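Local atomic coordinates of peptide ABC transporter, peptide-binding protein (Thermus thermophilus, PDB entry 2D5W), a protein that binds oligopeptides, here captured with a pentapeptide, and probably delivers them to a membrane ABC transporter for uptake. Residues A[199-203]-A[204-208]; A[256-259]-A[260-264]; A[314-317]-A[318-322]; A[591-595]-A[596-600]. All coordinates share one frame; numbering follows the deposited sequence.

Contact 1: residues A[199-203]-A[204-208]; sequences PQALN and RGAMV
A201 and L202 meet G205 and A206 in a Schellman motif, the local turn that ends the short helix 199-203 before the chain runs on to strand 213-219. Its two signature bonds are A206 N to A201 O, 3.0 Å, and G205 N to L202 O, 3.0 Å. R204 N is divided weakly between Q200 O and A201 O. G205 takes phi of 84°, where any side chain would jam against the carbonyl oxygen of R204, so glycine is the natural choice. The methyls A201 CB and A206 CB touch at 4.0 Å, a small version of the apolar contact that usually accompanies this turn.

On the solvent side, Q200 has CG wedged between its backbone N and carbonyl carbon (chi1 62°), which swings NE2 to within 3.4 Å of R204 CD. The amide and guanidinium planes are 43° apart, and the two groups share water 1, which accepts from Q200 NE2 at 2.8 Å and, in the guanidinium plane, from R204 NE at 2.8 Å. Water 2 donates to L202 O at 2.8 Å and accepts from M207 N. On the buried side L202 and M207 point the same way, with L202 CD2 3.7 Å from M207 CG. Beyond the turn, L202 packs on L215 and W218 of strand 213-219, N203 OD1 accepts from W218 N, and M207 reaches M162 of helix 159-173.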
# COMPACT_ATOMS: atom_id res chain seq x y z
N PRO A 199 -10.91 6.24 16.64
CA PRO A 199 -11.17 5.28 17.72
C PRO A 199 -12.45 5.52 18.52
O PRO A 199 -13.27 4.62 18.69
CB PRO A 199 -9.92 5.38 18.59
CG PRO A 199 -8.85 5.73 17.59
CD PRO A 199 -9.53 6.77 16.73
N GLN A 200 -12.63 6.74 19.02
CA GLN A 200 -13.81 7.04 19.82
C GLN A 200 -15.11 6.87 19.04
O GLN A 200 -16.08 6.33 19.56
CB GLN A 200 -13.71 8.45 20.43
CG GLN A 200 -13.64 9.59 19.42
CD GLN A 200 -15.01 10.07 18.97
OE1 GLN A 200 -15.12 10.89 18.07
NE2 GLN A 200 -16.06 9.55 19.61
N ALA A 201 -15.11 7.31 17.79
CA ALA A 201 -16.31 7.18 16.96
C ALA A 201 -16.65 5.72 16.72
O ALA A 201 -17.80 5.30 16.88
CB ALA A 201 -16.10 7.89 15.62
N LEU A 202 -15.64 4.93 16.36
CA LEU A 202 -15.83 3.52 16.09
C LEU A 202 -16.24 2.75 17.34
O LEU A 202 -17.09 1.85 17.27
CB LEU A 202 -14.56 2.92 15.48
CG LEU A 202 -14.26 3.44 14.08
CD1 LEU A 202 -12.87 3.00 13.65
CD2 LEU A 202 -15.32 2.94 13.10
N ASN A 203 -15.65 3.09 18.48
CA ASN A 203 -15.99 2.40 19.72
C ASN A 203 -17.43 2.68 20.13
O ASN A 203 -18.04 1.89 20.85
CB ASN A 203 -15.03 2.79 20.84
CG ASN A 203 -13.65 2.18 20.67
OD1 ASN A 203 -13.50 1.16 19.99
ND2 ASN A 203 -12.65 2.79 21.28
N ARG A 204 -17.97 3.81 19.67
CA ARG A 204 -19.34 4.19 19.97
C ARG A 204 -20.31 3.67 18.90
O ARG A 204 -21.48 4.04 18.87
CB ARG A 204 -19.44 5.71 20.10
CG ARG A 204 -18.89 6.26 21.42
CD ARG A 204 -18.32 7.67 21.28
NE ARG A 204 -19.30 8.68 20.90
CZ ARG A 204 -20.21 9.20 21.71
NH1 ARG A 204 -21.06 10.12 21.26
NH2 ARG A 204 -20.28 8.81 22.98
N GLY A 205 -19.80 2.82 18.00
CA GLY A 205 -20.63 2.22 16.97
C GLY A 205 -20.88 3.00 15.69
O GLY A 205 -21.90 2.80 15.04
N ALA A 206 -19.94 3.85 15.31
CA ALA A 206 -20.10 4.67 14.11
C ALA A 206 -20.20 3.89 12.80
O ALA A 206 -20.82 4.36 11.85
CB ALA A 206 -18.96 5.68 14.01
N MET A 207 -19.59 2.71 12.74
CA MET A 207 -19.62 1.92 11.51
C MET A 207 -20.23 0.54 11.67
O MET A 207 -20.46 0.06 12.79
CB MET A 207 -18.20 1.76 10.96
CG MET A 207 -17.65 2.98 10.24
SD MET A 207 -18.55 3.34 8.70
CE MET A 207 -17.86 2.09 7.60
N VAL A 208 -20.52 -0.09 10.53
CA VAL A 208 -21.02 -1.45 10.49
C VAL A 208 -20.03 -2.19 9.58
O VAL A 208 -19.30 -1.55 8.82
CB VAL A 208 -22.46 -1.57 9.97
CG1 VAL A 208 -23.42 -0.93 10.98
CG2 VAL A 208 -22.60 -0.95 8.60
O HOH W 1 -18.56 9.79 18.44
O HOH W 2 -18.08 0.83 14.81

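Contact 2: residues A[256-259]-A[260-264]; sequences NSLL and VAVIG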
# COMPACT_ATOMS: atom_id res chain seq x y z
N ASN A 256 12.09 -4.75 17.53
CA ASN A 256 12.82 -5.68 18.39
C ASN A 256 11.91 -6.08 19.54
O ASN A 256 11.89 -7.25 19.95
CB ASN A 256 14.12 -5.05 18.92
CG ASN A 256 14.82 -5.95 19.92
OD1 ASN A 256 14.71 -5.76 21.13
ND2 ASN A 256 15.53 -6.95 19.42
N SER A 257 11.15 -5.13 20.07
CA SER A 257 10.23 -5.44 21.16
C SER A 257 9.15 -6.39 20.63
O SER A 257 8.70 -7.28 21.35
CB SER A 257 9.60 -4.16 21.71
OG SER A 257 10.60 -3.34 22.29
N LEU A 258 8.74 -6.22 19.38
CA LEU A 258 7.74 -7.11 18.80
C LEU A 258 8.35 -8.50 18.67
O LEU A 258 7.69 -9.50 18.96
CB LEU A 258 7.27 -6.60 17.44
CG LEU A 258 6.26 -7.50 16.70
CD1 LEU A 258 5.02 -7.74 17.55
CD2 LEU A 258 5.89 -6.84 15.38
N LEU A 259 9.60 -8.57 18.24
CA LEU A 259 10.30 -9.84 18.10
C LEU A 259 10.30 -10.58 19.44
O LEU A 259 10.02 -11.79 19.51
CB LEU A 259 11.74 -9.62 17.63
CG LEU A 259 12.63 -10.87 17.55
CD1 LEU A 259 12.03 -11.87 16.58
CD2 LEU A 259 14.02 -10.48 17.11
N VAL A 260 10.61 -9.86 20.52
CA VAL A 260 10.64 -10.47 21.84
C VAL A 260 9.26 -11.02 22.20
O VAL A 260 9.14 -12.13 22.71
CB VAL A 260 11.09 -9.44 22.91
CG1 VAL A 260 10.92 -10.02 24.31
CG2 VAL A 260 12.56 -9.06 22.68
N ALA A 261 8.21 -10.24 21.92
CA ALA A 261 6.85 -10.69 22.22
C ALA A 261 6.50 -11.94 21.41
O ALA A 261 5.90 -12.89 21.92
CB ALA A 261 5.86 -9.57 21.93
N VAL A 262 6.90 -11.96 20.14
CA VAL A 262 6.61 -13.11 19.28
C VAL A 262 7.34 -14.36 19.80
O VAL A 262 6.76 -15.45 19.84
CB VAL A 262 7.02 -12.82 17.82
CG1 VAL A 262 6.95 -14.09 16.98
CG2 VAL A 262 6.09 -11.76 17.23
N ILE A 263 8.59 -14.20 20.20
CA ILE A 263 9.35 -15.33 20.73
C ILE A 263 8.68 -15.86 22.01
O ILE A 263 8.65 -17.07 22.25
CB ILE A 263 10.80 -14.93 21.06
CG1 ILE A 263 11.54 -14.56 19.77
CG2 ILE A 263 11.52 -16.07 21.78
CD1 ILE A 263 12.91 -13.94 20.00
N GLY A 264 8.14 -14.94 22.81
CA GLY A 264 7.50 -15.29 24.06
C GLY A 264 6.33 -16.25 23.99
O GLY A 264 6.02 -16.93 24.97
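Residues N256 to L259 and V260 to I263 form successive turns of the alpha-helix 255-264, held by four backbone bonds from the N-H of residue i+4 to the carbonyl of residue i. V260 N, A261 N, V262 N and I263 N donate in turn to the carbonyl oxygens of N256, S257, L258 and L259; the bond from V262 N to L258 O is the shortest, at 2.8 Å and 160° at the hydrogen. One turn earlier, N254 OD1 accepts from S257 N.

The side chains repeat the same spacing. Leucine and beta-branched residues suit the inward sides: L259 CG, placed anti to its backbone N (chi1 175°), lies 3.9 Å from I263 CD1, the two chains crossing at a slant, and both residues pack on Q284 and L285 of helix 283-286. A quarter-turn away L258 CD1 approaches V262 CG2 at 4.2 Å, and L258 also leans on S13. The small methyl of A261 fits beside I252, while V260 lies on an exposed side. The beta-branched side chains also rest against the carbonyl one turn back: V260 CG2 is 3.3 Å from N256 O, V262 CG2 3.3 Å from L258 O, and I263 CG1 3.2 Å from L259 O.

Contact 3: residues A[314-317]-A[318-322]; sequences CQVV and KDLGL
From CB, the Q315 chain runs with CG anti to the backbone N (chi1 -166°), which brings it to D319, one turn further along helix 315-320. CG passes D319 OD2 at 3.6 Å; a bend at chi2 turns the amide round, with CD 3.7 Å from D319 OD2. NE2 then donates to D319 OD2 at 2.8 Å in an almost straight bond, 178° at the hydrogen; the carboxylate oxygen lies in the amide plane but is met from 44° above the carboxylate plane. NE2 also skims K318 CB at 3.5 Å. OE1 accepts from water 3 at 3.0 Å, and that water accepts from K318 NZ at 2.8 Å. A glutamine suits this place, donating to the aspartate and accepting from the water at once. D319 has a stronger partner, R401, in a salt bridge through OD1. With an alanine here, D319 OD2 is likely to lose one donor and water 3 its amide partner.

C314, at the N-cap, is tied by a disulfide to C458. At the other end V317 CG1 packs 4.0 Å from L322 CB, and L322 N bonds to V317 O. With G321 at positive phi, which favours glycine, this is a Schellman motif closing the helix.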
# COMPACT_ATOMS: atom_id res chain seq x y z
N CYS A 314 9.61 24.44 -3.15
CA CYS A 314 10.21 24.33 -1.81
C CYS A 314 11.66 24.71 -2.03
O CYS A 314 12.42 23.96 -2.63
CB CYS A 314 10.11 22.90 -1.26
SG CYS A 314 8.41 22.32 -1.05
N GLN A 315 12.05 25.89 -1.56
CA GLN A 315 13.42 26.35 -1.78
C GLN A 315 14.49 25.38 -1.29
O GLN A 315 15.57 25.33 -1.88
CB GLN A 315 13.62 27.74 -1.16
CG GLN A 315 14.89 28.44 -1.63
CD GLN A 315 15.02 28.48 -3.15
OE1 GLN A 315 14.09 28.86 -3.86
NE2 GLN A 315 16.19 28.09 -3.65
N VAL A 316 14.20 24.63 -0.24
CA VAL A 316 15.17 23.66 0.28
C VAL A 316 15.51 22.64 -0.81
O VAL A 316 16.66 22.21 -0.95
CB VAL A 316 14.60 22.91 1.50
CG1 VAL A 316 15.59 21.85 1.97
CG2 VAL A 316 14.31 23.90 2.62
N VAL A 317 14.50 22.26 -1.59
CA VAL A 317 14.68 21.31 -2.68
C VAL A 317 15.63 21.89 -3.72
O VAL A 317 16.55 21.21 -4.19
CB VAL A 317 13.32 20.97 -3.34
CG1 VAL A 317 13.53 20.20 -4.63
CG2 VAL A 317 12.48 20.15 -2.37
N LYS A 318 15.41 23.15 -4.09
CA LYS A 318 16.27 23.80 -5.07
C LYS A 318 17.67 24.04 -4.51
O LYS A 318 18.66 23.89 -5.22
CB LYS A 318 15.65 25.13 -5.52
CG LYS A 318 14.35 24.97 -6.29
CD LYS A 318 13.89 26.28 -6.92
CE LYS A 318 14.84 26.73 -8.03
NZ LYS A 318 14.38 27.99 -8.69
N ASP A 319 17.74 24.40 -3.23
CA ASP A 319 19.03 24.63 -2.58
C ASP A 319 19.90 23.38 -2.66
O ASP A 319 21.08 23.44 -3.01
CB ASP A 319 18.82 25.01 -1.11
CG ASP A 319 18.28 26.42 -0.94
OD1 ASP A 319 17.91 26.77 0.20
OD2 ASP A 319 18.24 27.17 -1.93
N LEU A 320 19.30 22.23 -2.33
CA LEU A 320 20.02 20.96 -2.35
C LEU A 320 20.14 20.39 -3.76
O LEU A 320 20.91 19.45 -3.99
CB LEU A 320 19.30 19.94 -1.46
CG LEU A 320 19.25 20.26 0.03
CD1 LEU A 320 18.41 19.21 0.75
CD2 LEU A 320 20.67 20.28 0.59
N GLY A 321 19.38 20.95 -4.69
CA GLY A 321 19.42 20.48 -6.07
C GLY A 321 18.79 19.11 -6.26
O GLY A 321 19.16 18.37 -7.17
N LEU A 322 17.82 18.77 -5.41
CA LEU A 322 17.17 17.47 -5.51
C LEU A 322 16.39 17.28 -6.80
O LEU A 322 16.07 16.16 -7.18
CB LEU A 322 16.25 17.26 -4.30
CG LEU A 322 16.95 17.31 -2.95
CD1 LEU A 322 15.97 17.00 -1.83
CD2 LEU A 322 18.10 16.32 -2.92
O HOH W 3 14.00 29.83 -6.68

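Contact 4: residues A[591-595]-A[596-600]; sequences KKWDQ and AKYAL
D594 meets K597 largely through water and A596 directly. D594 OD1 is taken by a salt bridge from K591 NZ, 2.7 Å away on the anti side of the carboxylate. D594 OD2 receives a bond from water 5 at 2.6 Å and a weak one from A596 N at 3.2 Å. Water 5 also accepts from K597 N and, at 2.7 Å, from K597 NZ, which bonds only weakly to D594 O. Were this carboxylate replaced by an alanine, the K591 ammonium would probably lose its countercharge and water 5 an acceptor.

The backbone forms a short 3-10 turn, 596-598, in the loop after strand 583-584; Y598 N donates to Q595 O at 3.0 Å. K597 CG, set between its backbone N and carbonyl carbon (chi1 68°), lies 3.4 Å above the centre of the Y598 ring, and bends further out return NZ to D594 and the waters. Water 4 accepts from D594 N and K597 NZ and donates to Y598 OH at 2.9 Å. That hydroxyl, hydrogen-bonded also to D50, sits at the W593 ring edge, 3.4 Å from CE3. W593 NE1 donates to E581, and NE2 of buried Q595 to A565 O.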
# COMPACT_ATOMS: atom_id res chain seq x y z
N LYS A 591 -7.93 -27.77 7.32
CA LYS A 591 -6.85 -27.18 6.53
C LYS A 591 -7.21 -27.23 5.04
O LYS A 591 -7.55 -28.29 4.52
CB LYS A 591 -5.55 -27.94 6.78
CG LYS A 591 -4.34 -27.31 6.13
CD LYS A 591 -3.07 -28.10 6.41
CE LYS A 591 -1.86 -27.43 5.80
NZ LYS A 591 -0.62 -28.22 6.01
N LYS A 592 -7.12 -26.08 4.38
CA LYS A 592 -7.44 -25.98 2.96
C LYS A 592 -6.28 -25.40 2.15
O LYS A 592 -6.24 -25.53 0.92
CB LYS A 592 -8.68 -25.10 2.76
CG LYS A 592 -9.97 -25.68 3.29
CD LYS A 592 -10.35 -26.94 2.53
CE LYS A 592 -11.67 -27.50 3.04
NZ LYS A 592 -12.78 -26.51 2.90
N TRP A 593 -5.34 -24.76 2.84
CA TRP A 593 -4.19 -24.16 2.19
C TRP A 593 -2.92 -24.54 2.94
O TRP A 593 -2.96 -24.81 4.14
CB TRP A 593 -4.32 -22.63 2.18
CG TRP A 593 -5.59 -22.14 1.57
CD1 TRP A 593 -6.79 -21.96 2.20
CD2 TRP A 593 -5.81 -21.83 0.19
NE1 TRP A 593 -7.75 -21.56 1.30
CE2 TRP A 593 -7.17 -21.48 0.06
CE3 TRP A 593 -5.00 -21.82 -0.95
CZ2 TRP A 593 -7.74 -21.12 -1.17
CZ3 TRP A 593 -5.56 -21.47 -2.17
CH2 TRP A 593 -6.91 -21.12 -2.27
N ASP A 594 -1.80 -24.58 2.23
CA ASP A 594 -0.52 -24.88 2.86
C ASP A 594 0.46 -23.81 2.42
O ASP A 594 0.63 -23.56 1.22
CB ASP A 594 0.02 -26.25 2.48
CG ASP A 594 1.29 -26.60 3.25
OD1 ASP A 594 1.18 -26.93 4.45
OD2 ASP A 594 2.39 -26.51 2.66
N GLN A 595 1.13 -23.21 3.39
CA GLN A 595 2.07 -22.13 3.13
C GLN A 595 3.31 -22.48 2.31
O GLN A 595 3.81 -21.64 1.56
CB GLN A 595 2.51 -21.52 4.47
CG GLN A 595 3.39 -20.31 4.33
CD GLN A 595 2.68 -19.16 3.65
OE1 GLN A 595 1.90 -18.44 4.28
NE2 GLN A 595 2.93 -18.98 2.37
N ALA A 596 3.80 -23.70 2.44
CA ALA A 596 5.01 -24.13 1.75
C ALA A 596 5.16 -23.74 0.28
O ALA A 596 6.15 -23.11 -0.11
CB ALA A 596 5.18 -25.64 1.90
N LYS A 597 4.18 -24.10 -0.54
CA LYS A 597 4.24 -23.83 -1.97
C LYS A 597 4.30 -22.36 -2.38
O LYS A 597 4.66 -22.05 -3.52
CB LYS A 597 3.07 -24.51 -2.69
CG LYS A 597 1.71 -23.92 -2.36
CD LYS A 597 0.59 -24.64 -3.09
CE LYS A 597 0.41 -26.06 -2.57
NZ LYS A 597 0.02 -26.07 -1.13
N TYR A 598 3.95 -21.45 -1.47
CA TYR A 598 3.96 -20.03 -1.79
C TYR A 598 5.14 -19.30 -1.15
O TYR A 598 5.36 -18.12 -1.40
CB TYR A 598 2.67 -19.37 -1.30
CG TYR A 598 1.42 -20.11 -1.66
CD1 TYR A 598 0.97 -20.17 -2.98
CD2 TYR A 598 0.68 -20.78 -0.69
CE1 TYR A 598 -0.18 -20.88 -3.32
CE2 TYR A 598 -0.47 -21.48 -1.01
CZ TYR A 598 -0.90 -21.53 -2.33
OH TYR A 598 -2.03 -22.25 -2.64
N ALA A 599 5.90 -20.02 -0.33
CA ALA A 599 7.04 -19.42 0.36
C ALA A 599 8.38 -19.88 -0.20
O ALA A 599 8.45 -20.84 -0.96
CB ALA A 599 6.96 -19.75 1.85
N LEU A 600 9.43 -19.17 0.19
CA LEU A 600 10.78 -19.51 -0.24
C LEU A 600 11.13 -20.87 0.34
O LEU A 600 10.61 -21.26 1.39
CB LEU A 600 11.78 -18.46 0.26
CG LEU A 600 11.69 -17.06 -0.35
CD1 LEU A 600 12.62 -16.12 0.39
CD2 LEU A 600 12.06 -17.13 -1.83
O HOH W 4 -2.28 -24.42 -0.73
O HOH W 5 2.46 -26.13 0.12

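Overall arrangement
Contact 3 is the most buried of the four, contact 4 lies at the surface, and contacts 1 and 2 are intermediate. Contacts 1 and 3 share a motif, since each ends a short helix with a glycine-bearing Schellman turn, yet their polar partners differ: an exposed amide-guanidinium pair bridged by water in the first, an amide bonded directly to a buried carboxylate in the second. Contact 2 relies on apolar packing inside an unbroken helix, contact 4 on waters and a salt bridge in a loop. Contacts 2 and 4 are the nearest pair, centres about 24 Å apart; contacts 3 and 4 are the farthest, about 48 Å between centres, on opposite sides of the chain's centre.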